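Local coordinates for uncharacterized protein (Deinococcus radiodurans, PDB 2A1V) that is of unknown function but belongs to the YjbR family and has an antiparallel sheet with a long helix packed against it, at residues T5-V10 with R14-E19; V93-T98 with E102-L107; R45-T50 with E106-S111; T26-F29 with L34-K37. All blocks are in the same frame, centred on the assembly; numbering follows the deposited sequence. Where two conformers were deposited one is given.

From the N terminus, interaction 1 comes first. It ties the entry segment T5-V10 to the helix it leads into. Interaction 4 follows, closing the loop between the first two strands of the sheet. Both are complete before interaction 3 opens. Interaction 3 is the long-range one: it brings strand 43-51 against helix 101-119. Interaction 2 falls within that span, joining the end of strand 90-94 to an earlier turn of the same helix. The two share E106 and L107. V16 and C17 of helix 10-17 reach L108 and F36, of interactions 3 and 4. M7, ahead of that helix, touches L108 and L95, of interactions 3 and 2. Backbone hydrogen bonds between strands 33-38 and 43-51 join interactions 3 and 4.

Interaction 1. Residues T5-V10 with R14-E19; sequences TPMQTV and RSVCDE
V10 and R14, one turn apart at the start of helix 10-17, carry this contact. T9 is the N-cap, and its OG1 takes the backbone N of D12. The hydrogen bond across the contact is the helical i to i+4 bond from R14 N to V10 O, at 2.8 Å and nearly straight (173°). Outside the backbone the two side chains lie alongside and point the same way. V10 CG1 is anti to the backbone N (chi1 -180°). There it lies over one face of the R14 guanidinium, off-centre toward its rim, with CG1 3.4 Å from R14 NH1. The R14 chain is bent at chi2 (-145°), which sets a face of the group against CG1. The charge of R14 is met by E25 through NE, so the guanidinium is held both by a salt bridge and by an apolar cover. The segment leading in folds back along the helix. T5 CG2 comes 3.9 Å from S15 OG, and that hydroxyl is hydrogen-bonded to D12 O. Further along, the M7 side chain reaches toward helix 101-119 and crosses V16 at about a right angle, with M7 SD 4.2 Å from V16 CG2.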
loop_
_atom_site.group_PDB
_atom_site.type_symbol
_atom_site.label_atom_id
_atom_site.label_comp_id
_atom_site.label_asym_id
_atom_site.label_seq_id
_atom_site.Cartn_x
_atom_site.Cartn_y
_atom_site.Cartn_z
ATOM N N THR A 5 -1.179 -14.875 1.171
ATOM C CA THR A 5 -0.830 -14.878 2.577
ATOM C C THR A 5 -2.039 -14.350 3.357
ATOM O O THR A 5 -2.974 -13.747 2.773
ATOM C CB THR A 5 0.393 -13.993 2.892
ATOM O OG1 THR A 5 0.073 -12.607 2.686
ATOM C CG2 THR A 5 1.637 -14.431 2.091
ATOM N N PRO A 6 -2.005 -14.534 4.675
ATOM C CA PRO A 6 -2.995 -13.964 5.589
ATOM C C PRO A 6 -3.022 -12.417 5.718
ATOM O O PRO A 6 -3.867 -11.919 6.442
ATOM C CB PRO A 6 -2.584 -14.550 6.938
ATOM C CG PRO A 6 -1.645 -15.690 6.600
ATOM C CD PRO A 6 -0.967 -15.301 5.388
ATOM N N MET A 7 -2.091 -11.699 5.082
ATOM C CA MET A 7 -1.923 -10.238 5.231
ATOM C C MET A 7 -2.041 -9.705 6.685
ATOM O O MET A 7 -2.861 -8.818 7.006
ATOM C CB MET A 7 -2.881 -9.508 4.323
ATOM C CG MET A 7 -2.600 -9.739 2.846
ATOM S SD MET A 7 -1.055 -9.006 2.251
ATOM C CE MET A 7 -1.550 -7.279 2.191
ATOM N N GLN A 8 -1.228 -10.285 7.548
ATOM C CA GLN A 8 -1.289 -9.993 8.952
ATOM C C GLN A 8 0.096 -9.679 9.557
ATOM O O GLN A 8 0.178 -9.180 10.710
ATOM C CB GLN A 8 -2.041 -11.122 9.688
ATOM C CG GLN A 8 -3.583 -10.976 9.574
ATOM C CD GLN A 8 -4.396 -11.938 10.438
ATOM O OE1 GLN A 8 -4.329 -11.883 11.660
ATOM N NE2 GLN A 8 -5.170 -12.822 9.800
ATOM N N THR A 9 1.175 -9.953 8.812
ATOM C CA THR A 9 2.520 -9.696 9.308
ATOM C C THR A 9 3.297 -8.848 8.334
ATOM O O THR A 9 2.967 -8.753 7.174
ATOM C CB THR A 9 3.348 -11.021 9.502
ATOM O OG1 THR A 9 3.558 -11.645 8.223
ATOM C CG2 THR A 9 2.636 -12.033 10.456
ATOM N N VAL A 10 4.388 -8.302 8.821
ATOM C CA VAL A 10 5.310 -7.518 8.035
ATOM C C VAL A 10 5.849 -8.381 6.922
ATOM O O VAL A 10 6.001 -7.890 5.821
ATOM C CB VAL A 10 6.496 -6.967 8.922
ATOM C CG1 VAL A 10 7.445 -6.149 8.110
ATOM C CG2 VAL A 10 5.953 -6.119 10.037
ATOM N N ARG A 14 6.107 -7.441 3.023
ATOM C CA ARG A 14 7.339 -7.564 2.268
ATOM C C ARG A 14 7.149 -8.461 1.066
ATOM O O ARG A 14 7.569 -8.136 -0.017
ATOM C CB ARG A 14 8.474 -8.102 3.135
ATOM C CG ARG A 14 8.969 -7.152 4.160
ATOM C CD ARG A 14 10.425 -7.226 4.417
ATOM N NE ARG A 14 10.838 -6.136 5.271
ATOM C CZ ARG A 14 10.872 -6.194 6.571
ATOM N NH1 ARG A 14 10.537 -7.311 7.182
ATOM N NH2 ARG A 14 11.258 -5.156 7.266
ATOM N N SER A 15 6.489 -9.585 1.276
ATOM C CA SER A 15 6.317 -10.555 0.228
ATOM C C SER A 15 5.579 -9.968 -0.981
ATOM O O SER A 15 5.803 -10.415 -2.118
ATOM C CB SER A 15 5.626 -11.854 0.742
ATOM O OG SER A 15 4.197 -11.719 0.878
ATOM N N VAL A 16 4.673 -9.023 -0.741
ATOM C CA VAL A 16 3.911 -8.422 -1.820
ATOM C C VAL A 16 4.788 -7.353 -2.445
ATOM O O VAL A 16 5.004 -7.341 -3.658
ATOM C CB VAL A 16 2.582 -7.845 -1.311
ATOM C CG1 VAL A 16 1.947 -6.921 -2.372
ATOM C CG2 VAL A 16 1.645 -8.992 -0.942
ATOM N N CYS A 17 5.379 -6.510 -1.606
ATOM C CA CYS A 17 6.140 -5.336 -2.095
ATOM C C CYS A 17 7.473 -5.691 -2.776
ATOM O O CYS A 17 7.904 -4.982 -3.640
ATOM C CB CYS A 17 6.327 -4.301 -0.958
ATOM S SG CYS A 17 4.767 -3.706 -0.364
ATOM N N ASP A 18 8.081 -6.809 -2.382
ATOM C CA ASP A 18 9.331 -7.298 -2.963
ATOM C C ASP A 18 9.165 -7.591 -4.461
ATOM O O ASP A 18 10.140 -7.555 -5.194
ATOM C CB ASP A 18 9.804 -8.605 -2.288
ATOM C CG ASP A 18 10.531 -8.387 -0.969
ATOM O OD1 ASP A 18 10.845 -7.244 -0.566
ATOM O OD2 ASP A 18 10.796 -9.398 -0.312
ATOM N N GLU A 19 7.951 -7.913 -4.895
ATOM C CA GLU A 19 7.654 -8.176 -6.314
ATOM C C GLU A 19 7.333 -6.944 -7.188
ATOM O O GLU A 19 7.139 -7.089 -8.409
ATOM C CB GLU A 19 6.406 -9.002 -6.432
ATOM C CG GLU A 19 6.290 -10.145 -5.516
ATOM C CD GLU A 19 4.846 -10.568 -5.479
ATOM O OE1 GLU A 19 4.016 -9.673 -5.863
ATOM O OE2 GLU A 19 4.543 -11.732 -5.067
#

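Interaction 2. Residues V93-T98 with E102-L107; sequences VTLDGT and ELLGEL
V93 and L104 pack where strand 90-94 of the antiparallel sheet faces helix 101-119. V93 points toward the helix. Its CG1 is anti to the backbone N (chi1 -171°), and this branch does the touching. V93 CG1 lies 3.4 Å from L104 CD2, a close pair for two methyls. M7 and V99 also touch L104. L107, one turn on, packs on L61 of strand 58-62 and L71 of helix 65-74. T94 turns to the other side of the strand, away from the helix, and packs on P56 and R58. L95 is the centre of an inverse gamma turn, which bends the chain. Its backbone is still hydrogen-bonded to L57. Its side chain bears on the helix through one methyl: L95 CD2 is 3.9 Å from L104 CD1. L104 therefore uses both methyls, CD2 against the valine and CD1 against the leucine. No hydrogen bond crosses between the two segments, and the join is purely apolar. Beyond L95 the chain makes a tight turn of its own. D96 begins an Asx turn, with its carboxylate directed back at the backbone two residues on. G97 follows with a positive phi (91°), where a CB would collide with the carbonyl O of D96. T98 closes the turn. Its N-H reaches D96 OD1 at 3.2 Å, and it comes from above the carboxylate plane, 44° out of it.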
loop_
_atom_site.group_PDB
_atom_site.type_symbol
_atom_site.label_atom_id
_atom_site.label_comp_id
_atom_site.label_asym_id
_atom_site.label_seq_id
_atom_site.Cartn_x
_atom_site.Cartn_y
_atom_site.Cartn_z
ATOM N N VAL A 93 -5.783 0.508 7.538
ATOM C CA VAL A 93 -6.449 -0.778 7.716
ATOM C C VAL A 93 -5.774 -1.578 8.816
ATOM O O VAL A 93 -4.525 -1.793 8.781
ATOM C CB VAL A 93 -6.377 -1.647 6.442
ATOM C CG1 VAL A 93 -7.253 -2.842 6.590
ATOM C CG2 VAL A 93 -6.812 -0.853 5.264
ATOM N N THR A 94 -6.591 -2.027 9.779
ATOM C CA THR A 94 -6.086 -2.905 10.830
ATOM C C THR A 94 -5.896 -4.314 10.284
ATOM O O THR A 94 -6.839 -4.916 9.761
ATOM C CB THR A 94 -7.058 -2.894 12.040
ATOM O OG1 THR A 94 -7.403 -1.540 12.342
ATOM C CG2 THR A 94 -6.426 -3.540 13.286
ATOM N N LEU A 95 -4.685 -4.844 10.365
ATOM C CA LEU A 95 -4.410 -6.196 9.865
ATOM C C LEU A 95 -4.637 -7.286 10.939
ATOM O O LEU A 95 -3.703 -7.961 11.440
ATOM C CB LEU A 95 -2.991 -6.266 9.315
ATOM C CG LEU A 95 -2.607 -5.251 8.237
ATOM C CD1 LEU A 95 -1.193 -5.606 7.801
ATOM C CD2 LEU A 95 -3.568 -5.234 7.058
ATOM N N ASP A 96 -5.900 -7.455 11.280
ATOM C CA ASP A 96 -6.323 -8.418 12.308
ATOM C C ASP A 96 -7.179 -9.517 11.742
ATOM O O ASP A 96 -7.776 -10.258 12.508
ATOM C CB ASP A 96 -7.077 -7.707 13.428
ATOM C CG ASP A 96 -8.276 -6.950 12.957
ATOM O OD1 ASP A 96 -8.599 -6.967 11.739
ATOM O OD2 ASP A 96 -8.910 -6.310 13.819
ATOM N N GLY A 97 -7.274 -9.626 10.423
ATOM C CA GLY A 97 -8.040 -10.700 9.837
ATOM C C GLY A 97 -9.497 -10.378 9.559
ATOM O O GLY A 97 -10.212 -11.212 9.003
ATOM N N THR A 98 -9.913 -9.141 9.871
ATOM C CA THR A 98 -11.278 -8.713 9.722
ATOM C C THR A 98 -11.577 -8.222 8.326
ATOM O O THR A 98 -12.729 -8.126 7.951
ATOM C CB THR A 98 -11.638 -7.601 10.760
ATOM O OG1 THR A 98 -10.673 -6.519 10.740
ATOM C CG2 THR A 98 -11.669 -8.180 12.124
ATOM N N GLU A 102 -7.386 -11.187 0.431
ATOM C CA GLU A 102 -7.314 -10.978 -1.010
ATOM C C GLU A 102 -7.624 -9.508 -1.322
ATOM O O GLU A 102 -6.891 -8.901 -2.089
ATOM C CB GLU A 102 -8.225 -11.970 -1.745
ATOM C CG GLU A 102 -8.428 -11.743 -3.229
ATOM C CD GLU A 102 -9.361 -12.782 -3.771
ATOM O OE1 GLU A 102 -8.896 -13.920 -3.965
ATOM O OE2 GLU A 102 -10.557 -12.488 -3.930
ATOM N N LEU A 103 -8.655 -8.939 -0.690
ATOM C CA LEU A 103 -8.934 -7.522 -0.822
ATOM C C LEU A 103 -7.731 -6.665 -0.379
ATOM O O LEU A 103 -7.329 -5.746 -1.099
ATOM C CB LEU A 103 -10.183 -7.138 -0.037
ATOM C CG LEU A 103 -10.490 -5.650 0.018
ATOM C CD1 LEU A 103 -10.669 -5.044 -1.378
ATOM C CD2 LEU A 103 -11.787 -5.414 0.869
ATOM N N LEU A 104 -7.176 -6.977 0.784
ATOM C CA LEU A 104 -5.995 -6.267 1.328
ATOM C C LEU A 104 -4.813 -6.268 0.368
ATOM O O LEU A 104 -4.168 -5.260 0.208
ATOM C CB LEU A 104 -5.565 -6.880 2.653
ATOM C CG LEU A 104 -6.537 -6.709 3.853
ATOM C CD1 LEU A 104 -6.066 -7.507 5.041
ATOM C CD2 LEU A 104 -6.692 -5.285 4.260
ATOM N N GLY A 105 -4.527 -7.430 -0.230
ATOM C CA GLY A 105 -3.453 -7.616 -1.224
ATOM C C GLY A 105 -3.622 -6.703 -2.438
ATOM O O GLY A 105 -2.680 -5.977 -2.851
ATOM N N GLU A 106 -4.828 -6.745 -2.987
ATOM C CA GLU A 106 -5.239 -5.880 -4.078
ATOM C C GLU A 106 -5.204 -4.385 -3.731
ATOM O O GLU A 106 -4.920 -3.543 -4.621
ATOM C CB GLU A 106 -6.648 -6.258 -4.450
ATOM C CG GLU A 106 -7.224 -5.549 -5.667
ATOM C CD GLU A 106 -8.401 -4.602 -5.373
ATOM O OE1 GLU A 106 -9.435 -5.063 -4.796
ATOM O OE2 GLU A 106 -8.284 -3.404 -5.784
ATOM N N LEU A 107 -5.536 -4.030 -2.481
ATOM C CA LEU A 107 -5.490 -2.610 -2.102
ATOM C C LEU A 107 -4.054 -2.174 -2.047
ATOM O O LEU A 107 -3.744 -1.060 -2.481
ATOM C CB LEU A 107 -6.170 -2.312 -0.783
ATOM C CG LEU A 107 -7.681 -2.502 -0.824
ATOM C CD1 LEU A 107 -8.215 -2.377 0.653
ATOM C CD2 LEU A 107 -8.299 -1.548 -1.765
#

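Interaction 3. Residues R45-T50 with E106-S111; sequences RMYALT and ELLRGS
Y47 and A48 both turn toward helix 101-119 and share one methyl of L108. The Y47 ring meets L108 with its edge. L108 CD1 lies near the ring plane, 4.2 Å from Y47 CE1, and the two side chains cross obliquely. The same methyl sits 3.7 Å from A48 CB, so it bridges the two neighbours on the strand. L108 CG is anti to the backbone N (chi1 176°), which carries the branch toward the strand although the residue itself does not face it. Two successive residues can point to one side because Y47 and A48 form a classic beta bulge opposite F36. The Y47 OH is hydrogen-bonded to S23 OG. S111, one turn beyond L108, supplies the polar contact. Its hydroxyl points at Y47 O, probably as a hydrogen bond, but the modelled 2.4 Å between S111 OG and Y47 O is too short to trust. S111 CB is 3.4 Å from the same Y47 O. S111 OG is also hydrogen-bonded to K62 N, so this side chain probably ties the helix to strands 43-51 and 58-62. Strand and helix run roughly antiparallel, their axes 7.9 Å apart at closest and their directions 152° apart. Nearby, Y112 meets the Y47 ring edge-to-face. V16 and C17 of helix 10-17 pack on L108, while M46 turns to the other face of the sheet, against V35, K37 and W90.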
loop_
_atom_site.group_PDB
_atom_site.type_symbol
_atom_site.label_atom_id
_atom_site.label_comp_id
_atom_site.label_asym_id
_atom_site.label_seq_id
_atom_site.Cartn_x
_atom_site.Cartn_y
_atom_site.Cartn_z
ATOM N N ARG A 45 8.358 7.845 -4.145
ATOM C CA ARG A 45 7.081 8.278 -3.595
ATOM C C ARG A 45 6.435 7.169 -2.754
ATOM O O ARG A 45 6.269 6.054 -3.225
ATOM C CB ARG A 45 6.123 8.656 -4.744
ATOM C CG ARG A 45 6.598 9.789 -5.704
ATOM C CD ARG A 45 6.479 11.185 -5.095
ATOM N NE ARG A 45 7.710 11.610 -4.423
ATOM C CZ ARG A 45 8.557 12.560 -4.832
ATOM N NH1 ARG A 45 8.366 13.275 -5.935
ATOM N NH2 ARG A 45 9.624 12.796 -4.103
ATOM N N MET A 46 6.050 7.492 -1.523
ATOM C CA MET A 46 5.436 6.531 -0.612
ATOM C C MET A 46 4.088 5.986 -1.095
ATOM O O MET A 46 3.246 6.728 -1.593
ATOM C CB MET A 46 5.320 7.093 0.821
ATOM C CG MET A 46 4.501 8.317 0.944
ATOM S SD MET A 46 4.709 9.283 2.506
ATOM C CE MET A 46 4.326 8.058 3.683
ATOM N N TYR A 47 3.901 4.670 -0.936
ATOM C CA TYR A 47 2.649 4.047 -1.292
ATOM C C TYR A 47 2.074 3.138 -0.204
ATOM O O TYR A 47 0.947 2.681 -0.355
ATOM C CB TYR A 47 2.785 3.285 -2.635
ATOM C CG TYR A 47 3.623 2.032 -2.589
ATOM C CD1 TYR A 47 3.068 0.808 -2.211
ATOM C CD2 TYR A 47 4.998 2.065 -2.909
ATOM C CE1 TYR A 47 3.850 -0.341 -2.156
ATOM C CE2 TYR A 47 5.774 0.925 -2.844
ATOM C CZ TYR A 47 5.196 -0.280 -2.489
ATOM O OH TYR A 47 5.964 -1.426 -2.435
ATOM N N ALA A 48 2.855 2.800 0.821
ATOM C CA ALA A 48 2.336 2.036 1.958
ATOM C C ALA A 48 3.197 2.309 3.188
ATOM O O ALA A 48 4.388 2.570 3.053
ATOM C CB ALA A 48 2.315 0.612 1.669
ATOM N N LEU A 49 2.592 2.292 4.373
ATOM C CA LEU A 49 3.344 2.480 5.612
ATOM C C LEU A 49 2.741 1.617 6.724
ATOM O O LEU A 49 1.499 1.425 6.787
ATOM C CB LEU A 49 3.290 3.933 6.110
ATOM C CG LEU A 49 3.476 5.197 5.310
ATOM C CD1 LEU A 49 2.360 5.397 4.251
ATOM C CD2 LEU A 49 3.500 6.333 6.370
ATOM N N THR A 50 3.581 1.155 7.634
ATOM C CA THR A 50 3.061 0.492 8.844
ATOM C C THR A 50 4.045 0.638 9.995
ATOM O O THR A 50 5.246 0.681 9.758
ATOM C CB THR A 50 2.752 -1.039 8.605
ATOM O OG1 THR A 50 1.939 -1.591 9.685
ATOM C CG2 THR A 50 4.041 -1.810 8.425
ATOM N N GLU A 106 -4.828 -6.745 -2.987
ATOM C CA GLU A 106 -5.239 -5.880 -4.078
ATOM C C GLU A 106 -5.204 -4.385 -3.731
ATOM O O GLU A 106 -4.920 -3.543 -4.621
ATOM C CB GLU A 106 -6.648 -6.258 -4.450
ATOM C CG GLU A 106 -7.224 -5.549 -5.667
ATOM C CD GLU A 106 -8.401 -4.602 -5.373
ATOM O OE1 GLU A 106 -9.435 -5.063 -4.796
ATOM O OE2 GLU A 106 -8.284 -3.404 -5.784
ATOM N N LEU A 107 -5.536 -4.030 -2.481
ATOM C CA LEU A 107 -5.490 -2.610 -2.102
ATOM C C LEU A 107 -4.054 -2.174 -2.047
ATOM O O LEU A 107 -3.744 -1.060 -2.481
ATOM C CB LEU A 107 -6.170 -2.312 -0.783
ATOM C CG LEU A 107 -7.681 -2.502 -0.824
ATOM C CD1 LEU A 107 -8.215 -2.377 0.653
ATOM C CD2 LEU A 107 -8.299 -1.548 -1.765
ATOM N N LEU A 108 -3.176 -3.075 -1.613
ATOM C CA LEU A 108 -1.754 -2.764 -1.502
ATOM C C LEU A 108 -1.122 -2.584 -2.875
ATOM O O LEU A 108 -0.450 -1.609 -3.139
ATOM C CB LEU A 108 -1.082 -3.831 -0.673
ATOM C CG LEU A 108 0.434 -3.749 -0.508
ATOM C CD1 LEU A 108 0.932 -2.390 0.006
ATOM C CD2 LEU A 108 0.864 -4.862 0.378
ATOM N N ARG A 109 -1.442 -3.486 -3.788
ATOM C CA ARG A 109 -1.040 -3.351 -5.198
ATOM C C ARG A 109 -1.681 -2.150 -5.843
ATOM O O ARG A 109 -1.023 -1.455 -6.603
ATOM C CB ARG A 109 -1.395 -4.602 -5.998
ATOM C CG ARG A 109 -0.558 -5.761 -5.572
ATOM C CD ARG A 109 -0.996 -7.092 -6.212
ATOM N NE ARG A 109 0.233 -7.830 -6.483
ATOM C CZ ARG A 109 0.541 -8.394 -7.644
ATOM N NH1 ARG A 109 -0.360 -8.403 -8.647
ATOM N NH2 ARG A 109 1.745 -8.967 -7.776
ATOM N N GLY A 110 -2.936 -1.874 -5.494
ATOM C CA GLY A 110 -3.609 -0.705 -6.031
ATOM C C GLY A 110 -2.971 0.628 -5.630
ATOM O O GLY A 110 -2.937 1.599 -6.436
ATOM N N SER A 111 -2.505 0.699 -4.377
ATOM C CA SER A 111 -1.904 1.920 -3.830
ATOM C C SER A 111 -0.591 2.228 -4.604
ATOM O O SER A 111 -0.392 3.326 -5.081
ATOM C CB SER A 111 -1.634 1.755 -2.320
ATOM O OG SER A 111 -1.007 2.907 -1.777
#

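Interaction 4. Residues T26-F29 with L34-K37; sequences TFPF and LVFK
V35 is gripped by P28 and F29 at the apolar centre of this contact. One branch, CG2, does the work. It presses on the proline ring, with V35 CG2 3.3 Å from P28 CD, closer than usual for two carbons. It also meets the F29 ring, with the same CG2 3.7 Å from F29 CE2. The proline in turn sits on F29, with P28 CG 4.0 Å above the ring plane and over its centre. On the other side of the strand is a second apolar pair. The F27 ring takes L34 CD1 over one face in a CH-pi contact, 4.1 Å from the centroid and 28° off the ring normal. L34 also touches V10, R14 and E25. The backbone between these two groups is the loop end of a beta hairpin, formed by strands 23-26 and 33-38 at the edge of the antiparallel sheet. T26 and V35 are a hydrogen-bonded antiparallel pair. T26 N donates to V35 O at 3.0 Å, and V35 N returns the bond to T26 O at 2.8 Å. Past T26 the chain swings off the sheet: F27 lies against L34, P28 and F29 against V35. At the polar edge T26 and K37 project on the same face as V35. The T26 hydroxyl passes beside the lysine chain, with OG1 4.1 Å from K37 CD. K37 is extended beyond CG, so its amine lies past the hydroxyl, and a water bridges the two. This water is hydrogen-bonded to T26 OG1 and accepts from K37 NZ at 2.8 Å.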
loop_
_atom_site.group_PDB
_atom_site.type_symbol
_atom_site.label_atom_id
_atom_site.label_comp_id
_atom_site.label_asym_id
_atom_site.label_seq_id
_atom_site.Cartn_x
_atom_site.Cartn_y
_atom_site.Cartn_z
ATOM N N THR A 26 12.280 1.864 3.731
ATOM C CA THR A 26 12.998 2.836 4.558
ATOM C C THR A 26 12.213 3.060 5.850
ATOM O O THR A 26 11.043 2.640 5.976
ATOM C CB THR A 26 13.196 4.243 3.887
ATOM O OG1 THR A 26 11.960 4.762 3.373
ATOM C CG2 THR A 26 14.246 4.186 2.812
ATOM N N PHE A 27 12.894 3.705 6.791
ATOM C CA PHE A 27 12.341 4.151 8.062
ATOM C C PHE A 27 12.668 5.662 8.193
ATOM O O PHE A 27 13.616 6.021 8.860
ATOM C CB PHE A 27 12.995 3.382 9.228
ATOM C CG PHE A 27 12.537 1.960 9.379
ATOM C CD1 PHE A 27 11.442 1.649 10.155
ATOM C CD2 PHE A 27 13.221 0.937 8.769
ATOM C CE1 PHE A 27 11.037 0.338 10.338
ATOM C CE2 PHE A 27 12.809 -0.402 8.929
ATOM C CZ PHE A 27 11.733 -0.694 9.720
ATOM N N PRO A 28 11.938 6.537 7.462
ATOM C CA PRO A 28 12.305 7.967 7.424
ATOM C C PRO A 28 11.873 8.805 8.653
ATOM O O PRO A 28 12.178 10.000 8.734
ATOM C CB PRO A 28 11.579 8.476 6.158
ATOM C CG PRO A 28 10.365 7.584 6.061
ATOM C CD PRO A 28 10.733 6.251 6.648
ATOM N N PHE A 29 11.145 8.191 9.568
ATOM C CA PHE A 29 10.734 8.818 10.809
ATOM C C PHE A 29 11.716 8.404 11.917
ATOM O O PHE A 29 12.706 7.710 11.661
ATOM C CB PHE A 29 9.269 8.442 11.050
ATOM C CG PHE A 29 8.386 8.729 9.827
ATOM C CD1 PHE A 29 8.442 9.966 9.198
ATOM C CD2 PHE A 29 7.625 7.744 9.232
ATOM C CE1 PHE A 29 7.669 10.241 8.040
ATOM C CE2 PHE A 29 6.839 8.013 8.102
ATOM C CZ PHE A 29 6.869 9.253 7.503
ATOM N N LEU A 34 7.865 1.640 9.073
ATOM C CA LEU A 34 8.316 1.139 7.793
ATOM C C LEU A 34 7.515 1.781 6.637
ATOM O O LEU A 34 6.280 1.757 6.607
ATOM C CB LEU A 34 8.152 -0.372 7.763
ATOM C CG LEU A 34 8.658 -1.129 6.536
ATOM C CD1 LEU A 34 10.205 -0.960 6.257
ATOM C CD2 LEU A 34 8.297 -2.593 6.718
ATOM N N VAL A 35 8.260 2.351 5.696
ATOM C CA VAL A 35 7.698 3.056 4.547
ATOM C C VAL A 35 8.175 2.399 3.246
ATOM O O VAL A 35 9.352 2.165 3.033
ATOM C CB VAL A 35 8.070 4.543 4.586
ATOM C CG1 VAL A 35 7.357 5.312 3.476
ATOM C CG2 VAL A 35 7.723 5.170 5.941
ATOM N N PHE A 36 7.215 2.042 2.416
ATOM C CA PHE A 36 7.470 1.526 1.076
ATOM C C PHE A 36 7.286 2.659 0.094
ATOM O O PHE A 36 6.241 3.333 0.070
ATOM C CB PHE A 36 6.546 0.359 0.719
ATOM C CG PHE A 36 6.623 -0.780 1.676
ATOM C CD1 PHE A 36 5.813 -0.815 2.805
ATOM C CD2 PHE A 36 7.493 -1.843 1.429
ATOM C CE1 PHE A 36 5.875 -1.877 3.710
ATOM C CE2 PHE A 36 7.546 -2.932 2.295
ATOM C CZ PHE A 36 6.747 -2.952 3.443
ATOM N N LYS A 37 8.324 2.876 -0.707
ATOM C CA LYS A 37 8.352 3.951 -1.686
ATOM C C LYS A 37 8.674 3.334 -3.046
ATOM O O LYS A 37 9.306 2.271 -3.127
ATOM C CB LYS A 37 9.379 5.014 -1.281
ATOM C CG LYS A 37 9.009 5.823 -0.018
ATOM C CD LYS A 37 10.097 6.841 0.395
ATOM C CE LYS A 37 9.601 7.899 1.395
ATOM N NZ LYS A 37 10.647 8.883 1.908
HETATM O O HOH W 1 12.818 7.435 2.918
#